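Local coordinates for protein polynucleotide 5'-triphosphatase (Acanthamoeba polyphaga mimivirus, PDB 3BGY) that removes the terminal phosphate from the 5'-triphosphate end of RNA, the first step of mRNA capping, as the triphosphatase domain of a larger viral capping enzyme, at residues F89-E92 / Q93-E96; I135-D138 / N139-I142; T13-S16 / E17-N21. All coordinates share one frame; numbering follows the deposited sequence.

In the fold
The three contacts are short-range ones at the periphery of a domain built on a closed eight-stranded antiparallel barrel, the fold that in tunnel-type RNA triphosphatases encloses the active site. Contacts 2 and 3 lie on the same side, their centres about 10 Å apart, and they touch: Glu19 OE2, in the capping box of contact 3, lies 2.8 Å from Asp138 N in the hairpin turn of contact 2, a probable hydrogen bond, while Ile137 packs on Phe15. Contact 1 starts helix 91-101 on the opposite side of the chain's centre, its own centre about 38 Å from that of contact 2 and about 44 Å from that of contact 3. Two of the three sites are helix N-termini.

Contact 1 of 3, residues F89-E92 / Q93-E96; sequences FNQE and QIGE
Asn90 and Gln93 meet at the N-terminus of helix 91-101, where the chain leaves strand 83-88 and a side chain caps the helix. Asn90 is the N-cap: with CG anti to the backbone N (chi1 179°), its amide folds over the first turn, and OD1 accepts from Gln93 N at 2.9 Å, the donor lying in the carbonyl plane. Gln93 answers through a solvent molecule. Water 1 accepts from Asn90 N at 2.9 Å and donates to Gln93 OE1 at 2.7 Å, which resembles a capping box with one water inserted in its second arm. The two amide planes stand 74° apart, the side chains crossing at about a right angle.

Ordinary helical bonds follow, from Ile94 N to Asn90 O at 3.0 Å, then from Gly95 N to Gln91 O and Glu96 N to Glu92 O. Gln91 bends back at chi2, and its NE2 donates to Phe89 O at 2.9 Å, reaching that oxygen from above the carbonyl plane. The same nitrogen also bonds to Asn70 O, and OE1 takes a weak bond from Tyr174 OH, so this amide ties the helix start to strands 66-77 and 169-183. Against it lies the CD1 methyl of buried Ile94, 3.6 Å from Gln91 NE2.

Glu92 and Glu96 run side by side, with their OE2 atoms 4.1 Å apart. Those like charges should repel somewhat, but the positive end of the helix dipole probably offsets part of the cost, and the first turn holds together through neutral amides and a water.

Contact 2 of 3, residues I135-D138 / N139-I142; sequences IGID and NWAI
Ile137 packs on Trp140 and Ile142 inside a beta hairpin, the connection between barrel strands 122-136 and 142-152. The two branches of its side chain divide the work: CG2 rests 3.9 Å from Trp140 CB, and CG1 lies 3.9 Å from Ile142 CG1. Ile142 makes this contact because its CG1 sits between the backbone N and the carbonyl carbon (chi1 47°), which leads the branch across to Ile137.

Behind these side chains stands the backbone. A type II turn runs from Ile137 to Trp140, with Asn139 in the left-handed conformation (phi 66°) that its third position requires. Ala141 then centres an inverse gamma turn, closed by the bond from Ile142 N to Trp140 O at 2.8 Å. Ile137 N reaches Ile142 O only weakly, at 3.4 Å, and the same N-H is shared with water 2, which accepts from Ile137 N at 3.0 Å and donates to Ile142 O at 2.7 Å, so that the water bridges the two.

Further out, helix 17-32 lies against the turn, with Ile137 on Glu19 and Ile23. On helix 221-235, Phe232 meets the indole with its ring plane at about 60°, and Leu229 adds to the packing. The indole is also approached from within the turn, where Asp138 O lies at its edge, near the ring plane, 3.3 Å from Trp140 CD1.

Contact 3 of 3, residues T13-S16 / E17-N21; sequences TIFS and ENEYN
Glu19 OE1 accepts from Ser16 N at 2.9 Å, with an almost straight N-H...O angle of 170°, and has water 3 at 2.8 Å as a second neighbour. The nitrogen meets this oxygen from above the carboxylate plane, 37° out of it. The same two residues are joined in the reverse sense, since Ser16 OG accepts from Glu19 N at 3.1 Å. Together the two bonds make a capping box at the start of helix 17-32, with Ser16 as the N-cap.

The serine torsion explains the second bond: OG stands between its own backbone N and carbonyl carbon (chi1 63°), over the opening turn. The Glu19 side chain runs extended beside the serine hydroxyl, its CG 3.3 Å from Ser16 OG. The first full helical bond, from Tyr20 N to Ser16 O at 2.8 Å, completes the turn. Water 3 also lies 2.7 Å from Ile14 O, extending the polar cluster into the preceding loop.

Phe15 and Tyr20, which flank the box, occupy the positions of a hydrophobic staple, although they approach each other through CB atoms alone, 4.3 Å apart. The phenylalanine ring turns inward to Leu228 and Ile144, with Glu19 OE1 at its edge, whereas Tyr20 OH bonds to Asn222 ND2.

A buried carboxylate is thus met by two backbone N-H groups, that of Ser16 on OE1 and that of Asp138 on OE2, so that one acidic side chain both caps the helix and fastens it to the neighbouring hairpin. These two donors, together with the nearby helix N-terminus, probably favour its ionised form.

Contact 1 of 3, residues F89-E92 / Q93-E96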
# COMPACT_ATOMS: atom_id res chain seq x y z
N PHE A 89 -1.09 -12.55 6.37
CA PHE A 89 -1.46 -13.22 5.12
C PHE A 89 -2.04 -14.62 5.30
O PHE A 89 -2.66 -15.17 4.39
CB PHE A 89 -0.27 -13.29 4.16
CG PHE A 89 0.11 -11.96 3.57
CD1 PHE A 89 0.99 -11.11 4.26
CD2 PHE A 89 -0.39 -11.55 2.31
CE1 PHE A 89 1.38 -9.87 3.70
CE2 PHE A 89 0.00 -10.31 1.75
CZ PHE A 89 0.89 -9.47 2.44
N ASN A 90 -1.81 -15.22 6.47
CA ASN A 90 -2.34 -16.57 6.70
C ASN A 90 -3.81 -16.46 7.14
O ASN A 90 -4.10 -15.87 8.16
CB ASN A 90 -1.47 -17.26 7.75
CG ASN A 90 -1.95 -18.66 8.07
OD1 ASN A 90 -2.84 -18.83 8.88
ND2 ASN A 90 -1.38 -19.65 7.40
N GLN A 91 -4.73 -17.05 6.36
CA GLN A 91 -6.17 -16.97 6.64
C GLN A 91 -6.63 -17.52 7.97
O GLN A 91 -7.51 -16.94 8.61
CB GLN A 91 -7.00 -17.55 5.47
CG GLN A 91 -6.58 -17.06 4.07
CD GLN A 91 -6.64 -15.55 3.91
OE1 GLN A 91 -7.71 -14.94 4.04
NE2 GLN A 91 -5.48 -14.92 3.67
N GLU A 92 -5.99 -18.60 8.44
CA GLU A 92 -6.31 -19.19 9.73
C GLU A 92 -5.89 -18.23 10.86
O GLU A 92 -6.65 -18.02 11.81
CB GLU A 92 -5.62 -20.56 9.87
CG GLU A 92 -6.01 -21.35 11.12
CD GLU A 92 -5.51 -22.79 11.13
OE1 GLU A 92 -4.73 -23.19 10.24
OE2 GLU A 92 -5.90 -23.53 12.05
N GLN A 93 -4.74 -17.56 10.68
CA GLN A 93 -4.20 -16.60 11.65
C GLN A 93 -5.07 -15.34 11.73
O GLN A 93 -5.26 -14.79 12.82
CB GLN A 93 -2.74 -16.25 11.29
CG GLN A 93 -2.07 -15.30 12.29
CD GLN A 93 -0.56 -15.30 12.21
OE1 GLN A 93 0.04 -15.60 11.17
NE2 GLN A 93 0.08 -14.99 13.34
N ILE A 94 -5.61 -14.91 10.58
CA ILE A 94 -6.51 -13.73 10.49
C ILE A 94 -7.77 -14.03 11.33
O ILE A 94 -8.16 -13.23 12.18
CB ILE A 94 -6.93 -13.43 9.02
CG1 ILE A 94 -5.73 -12.96 8.19
CG2 ILE A 94 -8.03 -12.32 8.97
CD1 ILE A 94 -5.96 -12.94 6.68
N GLY A 95 -8.32 -15.23 11.13
CA GLY A 95 -9.52 -15.67 11.84
C GLY A 95 -9.28 -15.78 13.33
O GLY A 95 -10.13 -15.38 14.13
N GLU A 96 -8.09 -16.27 13.70
CA GLU A 96 -7.69 -16.43 15.10
C GLU A 96 -7.52 -15.09 15.78
O GLU A 96 -7.93 -14.93 16.93
CB GLU A 96 -6.42 -17.26 15.21
CG GLU A 96 -6.64 -18.75 15.07
CD GLU A 96 -5.41 -19.56 15.40
OE1 GLU A 96 -4.74 -19.27 16.42
OE2 GLU A 96 -5.10 -20.50 14.64
O HOH W 1 -0.43 -14.32 8.89

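Contact 2 of 3, residues I135-D138 / N139-I142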
# COMPACT_ATOMS: atom_id res chain seq x y z
N ILE A 135 2.61 14.91 -4.21
CA ILE A 135 2.11 15.98 -5.07
C ILE A 135 0.87 15.57 -5.85
O ILE A 135 0.71 14.41 -6.24
CB ILE A 135 3.17 16.58 -6.04
CG1 ILE A 135 3.78 15.51 -6.94
CG2 ILE A 135 4.26 17.35 -5.26
CD1 ILE A 135 4.53 16.08 -8.11
N GLY A 136 -0.04 16.53 -6.01
CA GLY A 136 -1.25 16.31 -6.77
C GLY A 136 -0.90 16.79 -8.17
O GLY A 136 0.08 17.52 -8.35
N ILE A 137 -1.62 16.29 -9.16
CA ILE A 137 -1.35 16.65 -10.55
C ILE A 137 -2.50 17.49 -11.06
O ILE A 137 -3.66 17.11 -10.88
CB ILE A 137 -1.16 15.36 -11.41
CG1 ILE A 137 0.06 14.57 -10.90
CG2 ILE A 137 -1.07 15.67 -12.91
CD1 ILE A 137 1.39 15.32 -10.94
N ASP A 138 -2.19 18.61 -11.71
CA ASP A 138 -3.23 19.48 -12.26
C ASP A 138 -4.02 18.78 -13.37
O ASP A 138 -3.44 18.25 -14.33
CB ASP A 138 -2.64 20.79 -12.80
CG ASP A 138 -1.94 21.63 -11.74
OD1 ASP A 138 -2.20 21.48 -10.52
OD2 ASP A 138 -1.10 22.47 -12.14
N ASN A 139 -5.35 18.77 -13.22
CA ASN A 139 -6.30 18.20 -14.17
C ASN A 139 -6.33 16.68 -14.45
O ASN A 139 -7.01 16.22 -15.38
CB ASN A 139 -6.29 19.00 -15.50
CG ASN A 139 -6.52 20.50 -15.28
OD1 ASN A 139 -5.68 21.33 -15.63
ND2 ASN A 139 -7.65 20.84 -14.67
N TRP A 140 -5.55 15.91 -13.69
CA TRP A 140 -5.53 14.45 -13.82
C TRP A 140 -5.76 13.92 -12.41
O TRP A 140 -5.13 14.38 -11.46
CB TRP A 140 -4.21 13.92 -14.38
CG TRP A 140 -3.97 14.35 -15.79
CD1 TRP A 140 -3.44 15.54 -16.19
CD2 TRP A 140 -4.25 13.61 -16.97
NE1 TRP A 140 -3.35 15.59 -17.55
CE2 TRP A 140 -3.84 14.42 -18.07
CE3 TRP A 140 -4.79 12.34 -17.23
CZ2 TRP A 140 -3.95 14.00 -19.41
CZ3 TRP A 140 -4.90 11.90 -18.58
CH2 TRP A 140 -4.48 12.74 -19.65
N ALA A 141 -6.64 12.94 -12.29
CA ALA A 141 -7.00 12.39 -10.99
C ALA A 141 -5.99 11.38 -10.40
O ALA A 141 -6.30 10.20 -10.20
CB ALA A 141 -8.41 11.78 -11.07
N ILE A 142 -4.78 11.87 -10.16
CA ILE A 142 -3.70 11.07 -9.56
C ILE A 142 -2.85 11.86 -8.63
O ILE A 142 -2.82 13.10 -8.68
CB ILE A 142 -2.68 10.50 -10.61
CG1 ILE A 142 -2.23 11.56 -11.62
CG2 ILE A 142 -3.23 9.30 -11.27
CD1 ILE A 142 -1.05 11.16 -12.48
O HOH W 2 -4.23 15.37 -8.08

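Contact 3 of 3, residues T13-S16 / E17-N21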
# COMPACT_ATOMS: atom_id res chain seq x y z
N THR A 13 0.20 15.10 -22.93
CA THR A 13 1.12 15.06 -21.79
C THR A 13 0.30 15.18 -20.52
O THR A 13 -0.72 15.87 -20.48
CB THR A 13 2.18 16.21 -21.81
OG1 THR A 13 1.53 17.49 -21.85
CG2 THR A 13 3.12 16.08 -23.00
N ILE A 14 0.74 14.48 -19.48
CA ILE A 14 0.08 14.48 -18.18
C ILE A 14 0.64 15.54 -17.25
O ILE A 14 -0.11 16.24 -16.59
CB ILE A 14 0.20 13.07 -17.48
CG1 ILE A 14 -0.56 12.03 -18.29
CG2 ILE A 14 -0.38 13.10 -16.03
CD1 ILE A 14 -0.40 10.62 -17.77
N PHE A 15 1.96 15.67 -17.25
CA PHE A 15 2.64 16.60 -16.34
C PHE A 15 2.94 17.96 -16.92
O PHE A 15 3.35 18.08 -18.08
CB PHE A 15 3.98 16.00 -15.85
CG PHE A 15 3.86 14.60 -15.30
CD1 PHE A 15 2.89 14.29 -14.33
CD2 PHE A 15 4.72 13.58 -15.75
CE1 PHE A 15 2.77 12.98 -13.82
CE2 PHE A 15 4.61 12.27 -15.25
CZ PHE A 15 3.64 11.98 -14.28
N SER A 16 2.79 18.98 -16.07
CA SER A 16 3.15 20.35 -16.44
C SER A 16 4.69 20.38 -16.34
O SER A 16 5.30 19.45 -15.78
CB SER A 16 2.58 21.34 -15.43
OG SER A 16 3.14 21.11 -14.15
N GLU A 17 5.32 21.46 -16.81
CA GLU A 17 6.77 21.55 -16.73
C GLU A 17 7.27 21.49 -15.28
O GLU A 17 8.24 20.75 -14.99
CB GLU A 17 7.26 22.84 -17.42
CG GLU A 17 8.79 22.99 -17.36
CD GLU A 17 9.29 24.28 -17.99
OE1 GLU A 17 8.46 25.16 -18.31
OE2 GLU A 17 10.51 24.39 -18.17
N ASN A 18 6.58 22.16 -14.36
CA ASN A 18 7.01 22.13 -12.97
C ASN A 18 6.81 20.76 -12.34
O ASN A 18 7.66 20.32 -11.57
CB ASN A 18 6.33 23.19 -12.12
CG ASN A 18 6.97 23.31 -10.75
OD1 ASN A 18 8.20 23.46 -10.64
ND2 ASN A 18 6.17 23.20 -9.70
N GLU A 19 5.68 20.11 -12.63
CA GLU A 19 5.41 18.76 -12.09
C GLU A 19 6.45 17.80 -12.61
O GLU A 19 7.02 17.03 -11.85
CB GLU A 19 4.03 18.30 -12.52
CG GLU A 19 2.90 18.95 -11.73
CD GLU A 19 1.55 18.84 -12.41
OE1 GLU A 19 1.44 18.34 -13.55
OE2 GLU A 19 0.58 19.26 -11.76
N TYR A 20 6.75 17.90 -13.91
CA TYR A 20 7.79 17.06 -14.54
C TYR A 20 9.12 17.18 -13.77
O TYR A 20 9.72 16.19 -13.37
CB TYR A 20 7.98 17.49 -16.01
CG TYR A 20 8.95 16.67 -16.85
CD1 TYR A 20 10.35 16.87 -16.76
CD2 TYR A 20 8.46 15.77 -17.82
CE1 TYR A 20 11.25 16.19 -17.63
CE2 TYR A 20 9.33 15.11 -18.69
CZ TYR A 20 10.73 15.33 -18.58
OH TYR A 20 11.58 14.69 -19.43
N ASN A 21 9.59 18.41 -13.58
CA ASN A 21 10.87 18.62 -12.87
C ASN A 21 10.89 18.15 -11.41
O ASN A 21 11.88 17.58 -10.94
CB ASN A 21 11.28 20.10 -13.00
CG ASN A 21 11.65 20.46 -14.43
OD1 ASN A 21 12.01 19.58 -15.22
ND2 ASN A 21 11.58 21.75 -14.77
O HOH W 3 -0.74 18.53 -15.22